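PDB 3TOU: glutathione s-transferase protein from Ralstonia solanacearum, which binds glutathione and probably acts as a glutathione transferase, joining its thiol to electrophilic substrates. Local coordinates for residues M3-S8 with I26-V31; F45-K50 with A61-R66. All coordinates share one frame; numbering follows the deposited sequence. Where two conformers were deposited one is given.

Both interactions build the N-terminal, thioredoxin-like domain that holds glutathione, and they share its four-stranded sheet. Interaction 1 comes first along the chain and is complete before interaction 2 begins; it pairs strands 4-7 and 29-32, the parallel half of the sheet. Interaction 2 sets the loop 45-50 against Ala61 of edge strand 61-62 and Phe63, just before helix 65-74. Their centres are about 13 Å apart, and they meet directly where Ile6 CD1 packs on Phe45 CB at 3.7 Å. The first contact thus supplies framework, while the second brings together residues that bind the ligand, beside the interface with the second subunit.

Interaction 1 (M3-S8 with I26-V31); sequences MKLIGS and IDYQFV
Leu5 and the strand 29-31 are zipped together by backbone bonds in the alternating pattern of parallel strands: Leu5 N donates to Gln29 O, and Leu5 O accepts from Val31 N at 2.8 Å, an almost straight bond (N-H...O 173°). Gln29 N to Met3 O and Gly7 N to Val31 O extend the pairing at its two ends. On one face of the sheet Lys4 and Gln29 run side by side, pointing the same way, and the ammonium NZ of Lys4 reaches the amide OE1 of Gln29 at 3.0 Å. A bend in the lysine chain (chi2 104°) helps bring NZ round to that oxygen; NZ is also bonded to the backbone O of Val2, so two carbonyl oxygens accept from it, which probably helps to stabilise its charge. Nearby, the methylene CB of Lys4 rests on CG2 of Val31 at 4.0 Å, a beta-branched neighbour well suited to a strand.

Leu5 and Phe30 lie on the other face, and Leu5 CB also meets Tyr28 CD1 at 3.8 Å. Phe30, its CG turned opposite the backbone N (chi1 -170°), swings its ring toward the first strand, with CD1 3.5 Å from Leu5 O and CZ 3.6 Å from Ser8 O, both oxygens at the ring edge. Gly7 lets this ring come close to its bare backbone. Before the strands pair, the methyl CE of Met3 touches Ile26 CG2 at 3.7 Å, and a water joins Met3 N to Asp27 O.

Helix 12-23 links the two strands in a beta-alpha-beta unit and lies against Leu5, Tyr28 and Phe30 through Arg18 and Leu21. Strand 29-32 is one of the sheet's two outer strands, whereas strand 4-7 is flanked on its far side by antiparallel strand 53-55.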
loop_
_atom_site.group_PDB
_atom_site.type_symbol
_atom_site.label_atom_id
_atom_site.label_comp_id
_atom_site.label_asym_id
_atom_site.label_seq_id
_atom_site.Cartn_x
_atom_site.Cartn_y
_atom_site.Cartn_z
ATOM N N MET A 3 22.797 -5.194 0.566
ATOM C CA MET A 3 21.451 -5.310 0.014
ATOM C C MET A 3 21.308 -4.540 -1.297
ATOM O O MET A 3 21.940 -3.499 -1.494
ATOM C CB MET A 3 20.435 -4.776 1.022
ATOM C CG MET A 3 20.441 -5.520 2.329
ATOM S SD MET A 3 19.133 -4.920 3.401
ATOM C CE MET A 3 19.443 -3.163 3.380
ATOM N N LYS A 4 20.436 -5.034 -2.176
ATOM C CA LYS A 4 20.201 -4.371 -3.449
ATOM C C LYS A 4 18.757 -3.846 -3.481
ATOM O O LYS A 4 17.824 -4.604 -3.230
ATOM C CB LYS A 4 20.437 -5.352 -4.614
ATOM C CG LYS A 4 21.867 -5.949 -4.683
ATOM C CD LYS A 4 21.895 -7.399 -4.179
ATOM C CE LYS A 4 23.283 -8.055 -4.320
ATOM N NZ LYS A 4 24.304 -7.305 -3.571
ATOM N N LEU A 5 18.582 -2.559 -3.772
ATOM C CA LEU A 5 17.234 -2.001 -3.929
ATOM C C LEU A 5 16.947 -1.839 -5.417
ATOM O O LEU A 5 17.648 -1.100 -6.119
ATOM C CB LEU A 5 17.108 -0.660 -3.194
ATOM C CG LEU A 5 15.716 -0.029 -3.286
ATOM C CD1 LEU A 5 14.741 -0.805 -2.424
ATOM C CD2 LEU A 5 15.807 1.422 -2.868
ATOM N N ILE A 6 15.948 -2.570 -5.909
ATOM C CA ILE A 6 15.523 -2.466 -7.299
ATOM C C ILE A 6 14.491 -1.343 -7.389
ATOM O O ILE A 6 13.517 -1.341 -6.633
ATOM C CB ILE A 6 14.865 -3.775 -7.803
ATOM C CG1 ILE A 6 15.733 -4.993 -7.462
ATOM C CG2 ILE A 6 14.560 -3.648 -9.280
ATOM C CD1 ILE A 6 15.052 -6.351 -7.725
ATOM N N GLY A 7 14.695 -0.397 -8.296
ATOM C CA GLY A 7 13.763 0.731 -8.413
ATOM C C GLY A 7 14.086 1.623 -9.584
ATOM O O GLY A 7 14.901 1.265 -10.428
ATOM N N SER A 8 13.435 2.785 -9.643
ATOM C CA SER A 8 13.759 3.777 -10.647
ATOM C C SER A 8 13.921 5.117 -9.943
ATOM O O SER A 8 13.440 5.301 -8.820
ATOM C CB SER A 8 12.640 3.862 -11.673
ATOM O OG SER A 8 11.487 4.430 -11.071
ATOM N N ILE A 26 22.010 3.270 6.186
ATOM C CA ILE A 26 22.119 1.887 5.736
ATOM C C ILE A 26 22.663 1.878 4.313
ATOM O O ILE A 26 22.115 2.528 3.413
ATOM C CB ILE A 26 20.750 1.174 5.783
ATOM C CG1 ILE A 26 20.261 1.059 7.224
ATOM C CG2 ILE A 26 20.840 -0.223 5.138
ATOM C CD1 ILE A 26 18.797 0.685 7.334
ATOM N N ASP A 27 23.757 1.148 4.126
ATOM C CA ASP A 27 24.383 1.005 2.829
ATOM C C ASP A 27 23.562 0.049 1.955
ATOM O O ASP A 27 23.039 -0.950 2.452
ATOM C CB ASP A 27 25.800 0.467 3.019
ATOM C CG ASP A 27 26.651 0.585 1.771
ATOM O OD1 ASP A 27 26.478 1.555 0.995
ATOM O OD2 ASP A 27 27.515 -0.300 1.579
ATOM N N TYR A 28 23.448 0.374 0.669
ATOM C CA TYR A 28 22.712 -0.453 -0.297
ATOM C C TYR A 28 23.198 -0.142 -1.718
ATOM O O TYR A 28 23.841 0.898 -1.970
ATOM C CB TYR A 28 21.184 -0.236 -0.170
ATOM C CG TYR A 28 20.709 1.098 -0.679
ATOM C CD1 TYR A 28 20.158 1.221 -1.956
ATOM C CD2 TYR A 28 20.823 2.257 0.111
ATOM C CE1 TYR A 28 19.737 2.450 -2.436
ATOM C CE2 TYR A 28 20.398 3.480 -0.356
ATOM C CZ TYR A 28 19.851 3.572 -1.625
ATOM O OH TYR A 28 19.442 4.782 -2.110
ATOM N N GLN A 29 22.893 -1.032 -2.648
ATOM C CA GLN A 29 23.186 -0.780 -4.049
ATOM C C GLN A 29 21.881 -0.507 -4.778
ATOM O O GLN A 29 20.969 -1.315 -4.726
ATOM C CB GLN A 29 23.919 -1.973 -4.667
ATOM C CG GLN A 29 25.317 -2.187 -4.057
ATOM C CD GLN A 29 25.756 -3.649 -4.022
ATOM O OE1 GLN A 29 25.020 -4.551 -4.428
ATOM N NE2 GLN A 29 26.969 -3.884 -3.526
ATOM N N PHE A 30 21.798 0.644 -5.438
ATOM C CA PHE A 30 20.590 1.026 -6.183
ATOM C C PHE A 30 20.663 0.422 -7.575
ATOM O O PHE A 30 21.554 0.752 -8.373
ATOM C CB PHE A 30 20.461 2.551 -6.240
ATOM C CG PHE A 30 19.130 3.061 -6.774
ATOM C CD1 PHE A 30 17.949 2.319 -6.640
ATOM C CD2 PHE A 30 19.058 4.326 -7.355
ATOM C CE1 PHE A 30 16.731 2.812 -7.121
ATOM C CE2 PHE A 30 17.835 4.843 -7.828
ATOM C CZ PHE A 30 16.676 4.074 -7.710
ATOM N N VAL A 31 19.723 -0.473 -7.857
ATOM C CA VAL A 31 19.684 -1.175 -9.140
ATOM C C VAL A 31 18.515 -0.659 -9.971
ATOM O O VAL A 31 17.346 -0.847 -9.611
ATOM C CB VAL A 31 19.589 -2.711 -8.942
ATOM C CG1 VAL A 31 19.658 -3.436 -10.282
ATOM C CG2 VAL A 31 20.706 -3.204 -7.998
HETATM O O HOH W 1 23.309 -3.600 3.140
#

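Interaction 2 (F45-K50 with A61-R66). With GSH (glutathione), chain C.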
loop_
_atom_site.group_PDB
_atom_site.type_symbol
_atom_site.label_atom_id
_atom_site.label_comp_id
_atom_site.label_asym_id
_atom_site.label_seq_id
_atom_site.Cartn_x
_atom_site.Cartn_y
_atom_site.Cartn_z
ATOM N N PHE A 45 12.118 -11.208 -8.918
ATOM C CA PHE A 45 12.324 -10.793 -7.515
ATOM C C PHE A 45 11.055 -10.420 -6.749
ATOM O O PHE A 45 10.869 -10.843 -5.618
ATOM C CB PHE A 45 13.364 -9.668 -7.459
ATOM C CG PHE A 45 14.678 -10.073 -8.078
ATOM C CD1 PHE A 45 15.586 -10.823 -7.332
ATOM C CD2 PHE A 45 14.955 -9.800 -9.417
ATOM C CE1 PHE A 45 16.791 -11.254 -7.903
ATOM C CE2 PHE A 45 16.154 -10.229 -10.004
ATOM C CZ PHE A 45 17.067 -10.957 -9.241
ATOM N N ASN A 46 10.195 -9.621 -7.366
ATOM C CA ASN A 46 8.912 -9.292 -6.773
ATOM C C ASN A 46 7.809 -9.941 -7.601
ATOM O O ASN A 46 7.626 -9.579 -8.757
ATOM C CB ASN A 46 8.705 -7.777 -6.773
ATOM C CG ASN A 46 7.412 -7.350 -6.048
ATOM O OD1 ASN A 46 6.621 -8.179 -5.573
ATOM N ND2 ASN A 46 7.208 -6.041 -5.960
ATOM N N PRO A 47 7.051 -10.870 -6.999
ATOM C CA PRO A 47 5.918 -11.529 -7.680
ATOM C C PRO A 47 4.859 -10.544 -8.166
ATOM O O PRO A 47 4.154 -10.826 -9.129
ATOM C CB PRO A 47 5.316 -12.435 -6.602
ATOM C CG PRO A 47 6.057 -12.149 -5.356
ATOM C CD PRO A 47 7.300 -11.417 -5.653
ATOM N N LEU A 48 4.750 -9.387 -7.514
ATOM C CA LEU A 48 3.811 -8.357 -7.978
ATOM C C LEU A 48 4.323 -7.521 -9.157
ATOM O O LEU A 48 3.572 -6.721 -9.726
ATOM C CB LEU A 48 3.440 -7.426 -6.826
ATOM C CG LEU A 48 2.966 -8.161 -5.573
ATOM C CD1 LEU A 48 2.809 -7.171 -4.407
ATOM C CD2 LEU A 48 1.653 -8.918 -5.863
ATOM N N GLY A 49 5.603 -7.670 -9.493
ATOM C CA GLY A 49 6.188 -6.952 -10.634
ATOM C C GLY A 49 6.309 -5.443 -10.455
ATOM O O GLY A 49 6.268 -4.690 -11.426
ATOM N N LYS A 50 6.495 -5.025 -9.205
ATOM C CA LYS A 50 6.552 -3.611 -8.857
ATOM C C LYS A 50 7.862 -3.242 -8.180
ATOM O O LYS A 50 8.522 -4.087 -7.602
ATOM C CB LYS A 50 5.389 -3.242 -7.929
ATOM C CG LYS A 50 4.065 -3.091 -8.669
ATOM C CD LYS A 50 2.892 -3.054 -7.706
ATOM C CE LYS A 50 1.593 -2.867 -8.480
ATOM N NZ LYS A 50 1.552 -1.521 -9.121
ATOM N N ALA A 61 13.672 -11.612 -0.961
ATOM C CA ALA A 61 13.168 -10.352 -1.508
ATOM C C ALA A 61 12.080 -9.789 -0.599
ATOM O O ALA A 61 11.268 -10.543 -0.051
ATOM C CB ALA A 61 12.624 -10.566 -2.890
ATOM N N LEU A 62 12.084 -8.469 -0.436
ATOM C CA LEU A 62 11.120 -7.795 0.426
ATOM C C LEU A 62 10.374 -6.732 -0.363
ATOM O O LEU A 62 10.958 -6.061 -1.206
ATOM C CB LEU A 62 11.862 -7.130 1.579
ATOM C CG LEU A 62 11.077 -6.886 2.848
ATOM C CD1 LEU A 62 10.438 -8.212 3.330
ATOM C CD2 LEU A 62 12.045 -6.323 3.882
ATOM N N PHE A 63 9.082 -6.578 -0.066
ATOM C CA PHE A 63 8.204 -5.616 -0.746
ATOM C C PHE A 63 6.963 -5.523 0.177
ATOM O O PHE A 63 6.802 -6.399 1.029
ATOM C CB PHE A 63 7.840 -6.138 -2.161
ATOM C CG PHE A 63 7.284 -7.549 -2.153
ATOM C CD1 PHE A 63 5.911 -7.768 -1.999
ATOM C CD2 PHE A 63 8.135 -8.648 -2.278
ATOM C CE1 PHE A 63 5.393 -9.064 -1.953
ATOM C CE2 PHE A 63 7.625 -9.944 -2.239
ATOM C CZ PHE A 63 6.251 -10.151 -2.088
ATOM N N ASP A 64 6.094 -4.509 0.064
ATOM C CA ASP A 64 6.252 -3.326 -0.791
ATOM C C ASP A 64 7.006 -2.216 -0.050
ATOM O O ASP A 64 7.722 -2.503 0.914
ATOM C CB ASP A 64 4.880 -2.864 -1.272
ATOM C CG ASP A 64 3.955 -2.426 -0.133
ATOM O OD1 ASP A 64 4.342 -2.439 1.072
ATOM O OD2 ASP A 64 2.817 -2.024 -0.465
ATOM N N SER A 65 6.866 -0.964 -0.491
ATOM C CA SER A 65 7.630 0.138 0.111
ATOM C C SER A 65 7.396 0.306 1.603
ATOM O O SER A 65 8.321 0.646 2.336
ATOM C CB SER A 65 7.359 1.462 -0.605
ATOM O OG SER A 65 6.043 1.920 -0.348
ATOM N N ARG A 66 6.174 0.042 2.069
ATOM C CA ARG A 66 5.875 0.181 3.506
ATOM C C ARG A 66 6.600 -0.878 4.323
ATOM O O ARG A 66 7.131 -0.586 5.404
ATOM C CB ARG A 66 4.385 0.042 3.768
ATOM C CG ARG A 66 3.547 1.094 3.130
ATOM C CD ARG A 66 2.195 1.087 3.805
ATOM N NE ARG A 66 1.225 1.788 2.987
ATOM C CZ ARG A 66 -0.078 1.822 3.229
ATOM N NH1 ARG A 66 -0.582 1.202 4.301
ATOM N NH2 ARG A 66 -0.869 2.491 2.385
HETATM N N1 GSH C . 2.263 -0.709 -3.063
HETATM C CA1 GSH C . 3.534 -0.445 -3.752
HETATM C C1 GSH C . 4.544 0.195 -2.829
HETATM O O11 GSH C . 5.766 -0.054 -2.986
HETATM O O12 GSH C . 4.188 0.939 -1.892
HETATM C CB1 GSH C . 3.331 0.398 -5.012
HETATM C CG1 GSH C . 4.545 0.253 -5.946
HETATM C CD1 GSH C . 4.270 0.718 -7.361
HETATM O OE1 GSH C . 2.953 0.777 -7.853
HETATM N N2 GSH C . 5.331 1.039 -8.105
HETATM C CA2 GSH C . 5.209 1.313 -9.534
HETATM C C2 GSH C . 5.250 0.029 -10.290
HETATM O O2 GSH C . 6.386 -0.721 -10.040
HETATM C CB2 GSH C . 6.400 2.128 -10.044
HETATM S SG2 GSH C . 6.379 3.783 -9.319
HETATM N N3 GSH C . 4.274 -0.332 -11.127
HETATM C CA3 GSH C . 4.477 -1.391 -12.110
HETATM C C3 GSH C . 3.270 -2.265 -12.316
HETATM O O31 GSH C . 3.256 -3.154 -13.191
HETATM O O32 GSH C . 2.261 -2.107 -11.625
#
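Asn46 OD1 accepts from Leu48 N at 3.0 Å, closing an Asx turn, and packs 3.5 Å above the centre of the Phe63 ring. Phe63 CG stands between its backbone N and carbonyl carbon (chi1 52°), which turns the ring toward the loop, under Asn46. The amide and ring planes are only 23° apart, so the flat side chain spreads over the phenyl face. Its other end is fixed because ND2 donates to Lys50 O at 2.9 Å; asparagine suits this place by offering an acceptor and a donor on one rigid plate. Pro47, with CD 3.7 Å from Phe63 CE2, crosses the ring at a slant, and Leu48, nearly perpendicular to Phe63, brings CD1 to 4.0 Å from Phe63 CD1. Ala61, small enough to sit close, has CB 3.3 Å from Phe45 O. Gly49, with a positive phi (68°), ends the type I turn.

A cis peptide follows Phe63, leading into the site of the gamma-glutamyl group. Asp64 OD2 accepts from glutathione N1, while Ser65 OG donates to carboxylate O12 at 2.6 Å and Ser65 N donates to O11. That carboxylate faces the first turn of helix 65-74, whose dipole probably favours it. In one of its two modelled conformers Lys50 NZ donates to glutathione O32 at 2.7 Å and also to OE1.

Asp64 and Arg66 form reciprocal salt bridges with Arg66 and Asp64 of the second subunit, whose Lys132 bonds to Leu48 O and, with its Arg128, to glutathione. Within the chain, strand 53-55 lies beside Phe45, Asn46 and Ala61, helix 12-23 contacts Ser65, and helix 86-114 receives Arg66.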